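Local coordinates for protein leucine aminopeptidase 1 (Caenorhabditis elegans, PDB 2HC9) that hydrolyses peptides with two zinc ions per subunit, releasing N-terminal residues, preferably leucine, and probably acts as a digestive enzyme, at residues Y256-L261 / E306-P311; A248-G253 / L339-G344; G260-T265 / N331-E336. The protein carries 1 engineered substitution. All coordinates share one frame; numbering follows the deposited sequence. Where two conformers were deposited one is given.

Interaction 1 of 3, residues Y256-L261 / E306-P311. With ZN (zinc ion), chain B; ZN (zinc ion), chain C.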
loop_
_atom_site.group_PDB
_atom_site.type_symbol
_atom_site.label_atom_id
_atom_site.label_comp_id
_atom_site.label_asym_id
_atom_site.label_seq_id
_atom_site.Cartn_x
_atom_site.Cartn_y
_atom_site.Cartn_z
ATOM N N TYR A 256 1.291 -26.961 -2.861
ATOM C CA TYR A 256 0.694 -25.631 -2.919
ATOM C C TYR A 256 1.261 -24.805 -1.808
ATOM O O TYR A 256 1.417 -25.297 -0.695
ATOM C CB TYR A 256 -0.837 -25.693 -2.732
ATOM C CG TYR A 256 -1.476 -24.422 -3.203
ATOM C CD1 TYR A 256 -1.792 -24.242 -4.556
ATOM C CD2 TYR A 256 -1.719 -23.372 -2.311
ATOM C CE1 TYR A 256 -2.374 -23.053 -5.010
ATOM C CE2 TYR A 256 -2.304 -22.197 -2.736
ATOM C CZ TYR A 256 -2.621 -22.039 -4.065
ATOM O OH TYR A 256 -3.187 -20.869 -4.435
ATOM N N ASP A 257 1.536 -23.542 -2.105
ATOM C CA ASP A 257 2.046 -22.620 -1.092
ATOM C C ASP A 257 1.059 -21.444 -0.907
ATOM O O ASP A 257 1.029 -20.514 -1.713
ATOM C CB ASP A 257 3.409 -22.108 -1.555
ATOM C CG ASP A 257 4.173 -21.400 -0.452
ATOM O OD1 ASP A 257 3.677 -21.355 0.714
ATOM O OD2 ASP A 257 5.282 -20.912 -0.776
ATOM N N THR A 258 0.260 -21.481 0.162
ATOM C CA THR A 258 -0.567 -20.319 0.522
ATOM C C THR A 258 0.276 -19.219 1.192
ATOM O O THR A 258 -0.220 -18.114 1.413
ATOM C CB THR A 258 -1.649 -20.676 1.551
ATOM O OG1 THR A 258 -1.002 -21.054 2.771
ATOM C CG2 THR A 258 -2.559 -21.835 1.057
ATOM N N GLY A 259 1.530 -19.544 1.519
ATOM C CA GLY A 259 2.401 -18.678 2.318
ATOM C C GLY A 259 2.391 -19.075 3.802
ATOM O O GLY A 259 3.316 -18.728 4.571
ATOM N N GLY A 260 1.335 -19.782 4.214
ATOM C CA GLY A 260 1.136 -20.109 5.629
ATOM C C GLY A 260 0.479 -18.961 6.364
ATOM O O GLY A 260 -0.156 -18.096 5.749
ATOM N N LEU A 261 0.600 -18.913 7.693
ATOM C CA LEU A 261 -0.072 -17.830 8.417
ATOM C C LEU A 261 0.407 -16.429 8.021
ATOM O O LEU A 261 -0.375 -15.475 8.082
ATOM C CB LEU A 261 -0.013 -18.037 9.933
ATOM C CG LEU A 261 -1.069 -18.987 10.515
ATOM C CD1 LEU A 261 -0.642 -19.403 11.921
ATOM C CD2 LEU A 261 -2.489 -18.343 10.566
ATOM N N GLU A 306 2.202 -29.583 1.784
ATOM C CA GLU A 306 1.383 -28.433 1.418
ATOM C C GLU A 306 1.445 -27.417 2.555
ATOM O O GLU A 306 1.294 -27.790 3.717
ATOM C CB GLU A 306 -0.062 -28.854 1.114
ATOM C CG GLU A 306 -0.949 -27.613 0.746
ATOM C CD GLU A 306 -2.305 -27.958 0.131
ATOM O OE1 GLU A 306 -2.421 -29.009 -0.538
ATOM O OE2 GLU A 306 -3.258 -27.158 0.313
ATOM N N ASN A 307 1.701 -26.145 2.210
ATOM C CA ASN A 307 1.881 -25.074 3.201
ATOM C C ASN A 307 0.562 -24.289 3.302
ATOM O O ASN A 307 0.238 -23.477 2.422
ATOM C CB ASN A 307 3.052 -24.164 2.754
ATOM C CG ASN A 307 3.538 -23.244 3.876
ATOM O OD1 ASN A 307 3.425 -23.577 5.051
ATOM N ND2 ASN A 307 4.056 -22.070 3.508
ATOM N N ASN A 308 -0.229 -24.588 4.333
ATOM C CA ASN A 308 -1.589 -24.059 4.424
ATOM C C ASN A 308 -1.850 -23.483 5.816
ATOM O O ASN A 308 -0.935 -23.345 6.626
ATOM C CB ASN A 308 -2.647 -25.124 4.012
ATOM C CG ASN A 308 -3.861 -24.504 3.278
ATOM O OD1 ASN A 308 -4.507 -23.583 3.789
ATOM N ND2 ASN A 308 -4.190 -25.031 2.092
ATOM N N VAL A 309 -3.101 -23.120 6.078
ATOM C CA VAL A 309 -3.433 -22.230 7.180
ATOM C C VAL A 309 -4.419 -22.929 8.131
ATOM O O VAL A 309 -5.535 -23.293 7.730
ATOM C CB VAL A 309 -4.076 -20.920 6.627
ATOM C CG1 VAL A 309 -4.565 -20.042 7.764
ATOM C CG2 VAL A 309 -3.049 -20.174 5.751
ATOM N N SER A 310 -4.001 -23.122 9.379
ATOM C CA SER A 310 -4.916 -23.592 10.430
ATOM C C SER A 310 -4.313 -23.263 11.786
ATOM O O SER A 310 -3.156 -22.826 11.852
ATOM C CB SER A 310 -5.154 -25.108 10.309
ATOM O OG SER A 310 -4.088 -25.839 10.907
ATOM N N PRO A 311 -5.075 -23.492 12.870
ATOM C CA PRO A 311 -4.520 -23.235 14.204
ATOM C C PRO A 311 -3.291 -24.077 14.576
ATOM O O PRO A 311 -2.586 -23.717 15.510
ATOM C CB PRO A 311 -5.685 -23.582 15.143
ATOM C CG PRO A 311 -6.929 -23.378 14.271
ATOM C CD PRO A 311 -6.493 -23.923 12.939
HETATM ZN ZN ZN B . 6.612 -19.986 0.484
HETATM ZN ZN ZN C . 7.434 -22.128 -1.521
HETATM O O HOH W 1 7.979 -20.184 -0.998
#
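Asp257 and Asn307 form a parallel beta bridge with their CA atoms 4.9 Å apart, secured by Asn307 N donating to Tyr256 O (3.0 Å) and by Thr258 N donating to Asn307 O (3.0 Å). The second acceptor is gripped twice, because Thr258 OG1 also donates to Asn307 O at 2.7 Å, tilted from the carbonyl plane. Thr258 OG1 in turn accepts from Gly260 N, an ST turn that folds the chain over as it leaves the strand. The bridge puts Asp257 and Asn307 on one face of the sheet, and matching first torsions, CG trans to the backbone N in both (chi1 -167° and -166°), turn the two side chains the same way, side by side. Asn307 ND2 thus reaches Asp257 OD1 at 2.9 Å on its syn side but tilted out of the carboxylate plane, with the amide and carboxylate planes turned 40° apart. Gly259 N meets this oxygen from the opposite face of the carboxylate, completing an Asx turn. The bridge belongs to a beta-alpha-beta unit, strand 256-257, helix 277-290 and strand 297-307, in the M17 catalytic domain. The second-shell amide of Asn307 is well placed to orient Asp257, whose OD2 spans both zinc ions, closely for that of chain B and at a longer 2.6 Å for that of chain C. Asn307 ND2 is itself steadied by a second bond, to Thr333 O. On the other face Tyr256 CB lies 3.9 Å from Glu306 CD, and OE2 of Glu306 pairs with Lys315 of the second subunit. Farther along, Leu261 CD2 touches Val309 CG1 at 3.9 Å, near where Val309 packs on Val309 of the third subunit.

Interaction 2 of 3, residues A248-G253 / L339-G344. With ZN (zinc ion), chain C.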
loop_
_atom_site.group_PDB
_atom_site.type_symbol
_atom_site.label_atom_id
_atom_site.label_comp_id
_atom_site.label_asym_id
_atom_site.label_seq_id
_atom_site.Cartn_x
_atom_site.Cartn_y
_atom_site.Cartn_z
ATOM N N ALA A 248 23.031 -37.049 -4.900
ATOM C CA ALA A 248 21.634 -36.879 -4.478
ATOM C C ALA A 248 21.016 -35.715 -5.224
ATOM O O ALA A 248 21.643 -34.656 -5.382
ATOM C CB ALA A 248 21.542 -36.647 -2.984
ATOM N N LEU A 249 19.778 -35.917 -5.687
ATOM C CA LEU A 249 18.973 -34.868 -6.286
ATOM C C LEU A 249 17.813 -34.571 -5.337
ATOM O O LEU A 249 16.846 -35.339 -5.268
ATOM C CB LEU A 249 18.400 -35.318 -7.649
ATOM C CG LEU A 249 19.455 -35.792 -8.651
ATOM C CD1 LEU A 249 18.815 -36.439 -9.888
ATOM C CD2 LEU A 249 20.420 -34.651 -9.069
ATOM N N VAL A 250 17.924 -33.461 -4.614
ATOM C CA VAL A 250 16.932 -33.119 -3.589
ATOM C C VAL A 250 16.003 -32.051 -4.197
ATOM O O VAL A 250 16.468 -31.025 -4.670
ATOM C CB VAL A 250 17.605 -32.602 -2.284
ATOM C CG1 VAL A 250 16.548 -32.444 -1.133
ATOM C CG2 VAL A 250 18.759 -33.587 -1.816
ATOM N N GLY A 251 14.691 -32.291 -4.164
ATOM C CA GLY A 251 13.729 -31.390 -4.796
ATOM C C GLY A 251 12.692 -30.838 -3.821
ATOM O O GLY A 251 12.163 -31.571 -2.965
ATOM N N LYS A 252 12.385 -29.540 -3.970
ATOM C CA LYS A 252 11.302 -28.883 -3.220
ATOM C C LYS A 252 9.961 -29.232 -3.834
ATOM O O LYS A 252 9.674 -28.850 -4.988
ATOM C CB LYS A 252 11.468 -27.349 -3.250
ATOM C CG LYS A 252 10.289 -26.582 -2.570
ATOM C CD LYS A 252 10.492 -25.067 -2.664
ATOM C CE LYS A 252 9.229 -24.368 -2.112
ATOM N NZ LYS A 252 9.331 -22.852 -2.138
ATOM N N GLY A 253 9.155 -29.971 -3.072
ATOM C CA GLY A 253 7.840 -30.421 -3.536
ATOM C C GLY A 253 6.685 -29.807 -2.767
ATOM O O GLY A 253 5.841 -30.518 -2.207
ATOM N N LEU A 339 13.294 -24.672 4.653
ATOM C CA LEU A 339 13.171 -25.528 5.856
ATOM C C LEU A 339 13.111 -26.994 5.421
ATOM O O LEU A 339 13.828 -27.842 5.942
ATOM C CB LEU A 339 11.886 -25.194 6.635
ATOM C CG LEU A 339 11.872 -23.782 7.295
ATOM C CD1 LEU A 339 10.519 -23.513 7.946
ATOM C CD2 LEU A 339 13.001 -23.652 8.333
ATOM N N ILE A 340 12.245 -27.295 4.458
ATOM C CA ILE A 340 12.094 -28.697 4.080
ATOM C C ILE A 340 13.361 -29.225 3.404
ATOM O O ILE A 340 13.740 -30.394 3.608
ATOM C CB ILE A 340 10.798 -28.975 3.277
ATOM C CG1 ILE A 340 10.900 -28.448 1.830
ATOM C CG2 ILE A 340 9.565 -28.362 4.011
ATOM C CD1 ILE A 340 9.653 -28.774 0.936
ATOM N N LEU A 341 14.009 -28.373 2.596
ATOM C CA LEU A 341 15.240 -28.755 1.928
ATOM C C LEU A 341 16.403 -28.912 2.896
ATOM O O LEU A 341 17.271 -29.718 2.643
ATOM C CB LEU A 341 15.619 -27.768 0.817
ATOM C CG LEU A 341 14.666 -27.744 -0.394
ATOM C CD1 LEU A 341 14.897 -26.467 -1.191
ATOM C CD2 LEU A 341 14.854 -28.989 -1.303
ATOM N N ALA A 342 16.427 -28.140 3.991
ATOM C CA ALA A 342 17.465 -28.332 5.020
ATOM C C ALA A 342 17.433 -29.790 5.537
ATOM O O ALA A 342 18.484 -30.421 5.766
ATOM C CB ALA A 342 17.230 -27.345 6.213
ATOM N N ASP A 343 16.231 -30.335 5.723
ATOM C CA ASP A 343 16.133 -31.746 6.125
ATOM C C ASP A 343 16.565 -32.695 4.994
ATOM O O ASP A 343 17.258 -33.690 5.235
ATOM C CB ASP A 343 14.700 -32.077 6.528
ATOM C CG ASP A 343 14.313 -31.513 7.896
ATOM O OD1 ASP A 343 15.179 -30.942 8.613
ATOM O OD2 ASP A 343 13.116 -31.657 8.235
ATOM N N GLY A 344 16.136 -32.395 3.767
ATOM C CA GLY A 344 16.435 -33.299 2.630
ATOM C C GLY A 344 17.931 -33.393 2.365
ATOM O O GLY A 344 18.470 -34.489 2.125
HETATM ZN ZN ZN C . 7.434 -22.128 -1.521
HETATM O O HOH W 1 7.979 -20.184 -0.998
#
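Lys252 NZ binds the zinc ion of chain C at 2.1 Å, while the aliphatic root of the same side chain rests on Ile340 and Leu341. Its CG is trans to the backbone N (chi1 175°) and the chain stays straight to the tip, carrying the nitrogen past the helix to a metal that Asp257, Asp275, Glu336 and a water also bind. The Lys252 and Ile340 side chains cross at about a right angle, Ile340 CD1 coming to 4.2 Å from Lys252 CG. Leu341 works with both methyls: CD1 faces Lys252 CB at 4.1 Å, and CD2 presses on the strand backbone, 3.7 Å from Lys252 N. This is alpha/beta layering, with helix 337-350 lying on the sheet of the catalytic domain and running nearly antiparallel to strand 246-254, at 156° with the segment axes 8.5 Å apart. Val250 CG1 is shared by two helix residues, meeting Leu341 CD2 at 3.9 Å and, at the same distance, Gly344 CA. Gly344, with no side chain, brings its bare CA against the valine methyl, so the helix backbone itself packs on the strand. Ile340 and Leu341 spread the helix over adjoining strands, the first onto Cys303 and Val305, the second onto Asp359 and Ala361.

Interaction 3 of 3, residues G260-T265 / N331-E336. With ZN (zinc ion), chain B; ZN (zinc ion), chain C.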
loop_
_atom_site.group_PDB
_atom_site.type_symbol
_atom_site.label_atom_id
_atom_site.label_comp_id
_atom_site.label_asym_id
_atom_site.label_seq_id
_atom_site.Cartn_x
_atom_site.Cartn_y
_atom_site.Cartn_z
ATOM N N GLY A 260 1.335 -19.782 4.214
ATOM C CA GLY A 260 1.136 -20.109 5.629
ATOM C C GLY A 260 0.479 -18.961 6.364
ATOM O O GLY A 260 -0.156 -18.096 5.749
ATOM N N LEU A 261 0.600 -18.913 7.693
ATOM C CA LEU A 261 -0.072 -17.830 8.417
ATOM C C LEU A 261 0.407 -16.429 8.021
ATOM O O LEU A 261 -0.375 -15.475 8.082
ATOM C CB LEU A 261 -0.013 -18.037 9.933
ATOM C CG LEU A 261 -1.069 -18.987 10.515
ATOM C CD1 LEU A 261 -0.642 -19.403 11.921
ATOM C CD2 LEU A 261 -2.489 -18.343 10.566
ATOM N N GLN A 262 1.663 -16.300 7.584
ATOM C CA GLN A 262 2.091 -15.083 6.886
ATOM C C GLN A 262 1.683 -15.227 5.419
ATOM O O GLN A 262 2.493 -15.513 4.530
ATOM C CB GLN A 262 3.590 -14.814 7.056
ATOM C CG GLN A 262 3.902 -14.321 8.484
ATOM C CD GLN A 262 5.345 -14.526 8.838
ATOM O OE1 GLN A 262 5.791 -15.666 8.991
ATOM N NE2 GLN A 262 6.087 -13.430 8.981
ATOM N N ILE A 263 0.384 -15.049 5.203
ATOM C CA ILE A 263 -0.286 -15.493 3.977
ATOM C C ILE A 263 0.091 -14.643 2.777
ATOM O O ILE A 263 0.322 -13.432 2.905
ATOM C CB ILE A 263 -1.820 -15.450 4.225
ATOM C CG1 ILE A 263 -2.594 -16.299 3.212
ATOM C CG2 ILE A 263 -2.347 -14.005 4.326
ATOM C CD1 ILE A 263 -4.063 -16.576 3.709
ATOM N N LYS A 264 0.147 -15.275 1.599
ATOM C CA LYS A 264 0.350 -14.554 0.351
ATOM C C LYS A 264 -0.834 -13.642 0.036
ATOM O O LYS A 264 -1.930 -13.796 0.595
ATOM C CB LYS A 264 0.589 -15.548 -0.789
ATOM C CG LYS A 264 1.920 -16.306 -0.591
ATOM C CD LYS A 264 2.136 -17.248 -1.802
ATOM C CE LYS A 264 3.451 -18.037 -1.653
ATOM N NZ LYS A 264 4.653 -17.111 -1.864
ATOM N N THR A 265 -0.585 -12.670 -0.827
ATOM C CA THR A 265 -1.603 -11.677 -1.162
ATOM C C THR A 265 -2.582 -12.258 -2.168
ATOM O O THR A 265 -2.373 -13.354 -2.735
ATOM C CB THR A 265 -0.990 -10.399 -1.778
ATOM O OG1 THR A 265 -0.349 -10.734 -3.018
ATOM C CG2 THR A 265 0.009 -9.740 -0.850
ATOM N N ASN A 331 10.721 -17.012 11.264
ATOM C CA ASN A 331 10.111 -15.676 11.237
ATOM C C ASN A 331 9.353 -15.399 9.947
ATOM O O ASN A 331 8.802 -14.321 9.761
ATOM C CB ASN A 331 11.151 -14.578 11.535
ATOM C CG ASN A 331 12.258 -14.508 10.493
ATOM O OD1 ASN A 331 12.607 -15.512 9.862
ATOM N ND2 ASN A 331 12.825 -13.313 10.313
ATOM N N ASN A 332 9.354 -16.381 9.046
ATOM C CA ASN A 332 8.639 -16.264 7.795
ATOM C C ASN A 332 8.099 -17.633 7.363
ATOM O O ASN A 332 8.831 -18.478 6.859
ATOM C CB ASN A 332 9.553 -15.665 6.710
ATOM C CG ASN A 332 8.814 -15.380 5.416
ATOM O OD1 ASN A 332 7.639 -15.727 5.257
ATOM N ND2 ASN A 332 9.505 -14.757 4.482
ATOM N N THR A 333 6.809 -17.837 7.568
ATOM C CA THR A 333 6.163 -19.110 7.230
ATOM C C THR A 333 6.149 -19.369 5.736
ATOM O O THR A 333 5.948 -20.500 5.333
ATOM C CB THR A 333 4.700 -19.192 7.742
ATOM O OG1 THR A 333 3.908 -18.180 7.095
ATOM C CG2 THR A 333 4.663 -19.015 9.278
ATOM N N ASP A 334 6.343 -18.318 4.930
ATOM C CA ASP A 334 6.400 -18.440 3.451
ATOM C C ASP A 334 7.834 -18.753 2.969
ATOM O O ASP A 334 8.073 -18.988 1.774
ATOM C CB ASP A 334 5.906 -17.127 2.837
ATOM C CG ASP A 334 5.499 -17.251 1.374
ATOM O OD1 ASP A 334 5.501 -18.362 0.786
ATOM O OD2 ASP A 334 5.150 -16.210 0.801
ATOM N N ALA A 335 8.794 -18.753 3.888
ATOM C CA ALA A 335 10.163 -19.182 3.561
ATOM C C ALA A 335 10.261 -20.667 3.972
ATOM O O ALA A 335 11.149 -21.084 4.771
ATOM C CB ALA A 335 11.185 -18.299 4.326
ATOM N N GLU A 336 9.329 -21.460 3.429
ATOM C CA GLU A 336 9.125 -22.848 3.883
ATOM C C GLU A 336 9.943 -23.865 3.080
ATOM O O GLU A 336 10.328 -24.937 3.606
ATOM C CB GLU A 336 7.618 -23.209 3.893
ATOM C CG GLU A 336 7.082 -23.790 2.553
ATOM C CD GLU A 336 7.068 -22.759 1.445
ATOM O OE1 GLU A 336 7.218 -23.131 0.259
ATOM O OE2 GLU A 336 6.916 -21.558 1.741
HETATM ZN ZN ZN B . 6.612 -19.986 0.484
HETATM ZN ZN ZN C . 7.434 -22.128 -1.521
HETATM O O HOH W 2 3.744 -14.287 2.316
HETATM O O HOH W 1 7.979 -20.184 -0.998
#
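Gln262 is clasped tightly by the backbone of Asn331 to Thr333, whereas Lys264 and Asp334 meet at the partly exposed, watered side of the contact. On the tight side the amide of Gln262 uses both ends: OE1 accepts from Thr333 N at 2.8 Å, the donor standing above the carbonyl plane, and NE2 donates in its own amide plane to Asn331 O (3.0 Å). Thr333 answers with OG1, held between its backbone N and carbonyl carbon (chi1 63°), where it takes Gln262 N at 3.0 Å and is also bonded to Gly259 O. Gly260 packs against this hydroxyl, its C 3.6 Å from Thr333 OG1. The turn, type I from Asn332 to Ala335 and reinforced by an Asx turn at Asn332, belongs to a metal-binding loop of the M17 catalytic domain: Asp334 gives both O and OD1 to the zinc ion of chain B, and Glu336, next after the turn, bridges the two zinc ions with OE2 and OE1. Toward the open side, Lys264, predicted to be an active-site residue, bends at its last torsion (chi4 -72°) to bring NZ onto the syn lone pair of Asp334 OD2 at 2.9 Å, with a weak second bond to the zinc-bound OD1. Here a water links the segments, donating to Gln262 O and Asp334 OD2.

Overall arrangement
From the N terminus, strand 246-254 comes first, and interaction 2 closes the widest loop by joining it to helix 337-350. Within that loop the chain soon continues into 256-261, where interaction 1 closes a shorter one across helix 277-290 to the end of strand 297-307. Interaction 3 begins in the same loop, sharing Gly260 and Leu261 with interaction 1, and reaches on to the loop before helix 337-350; it therefore overlaps interaction 1 while both fall inside the span of interaction 2. Interactions 1 and 3 lie about 7 Å apart, centre to centre. Together the three contacts link sheet, covering helix and loops around the zinc pair, with one zinc-bound water common to all.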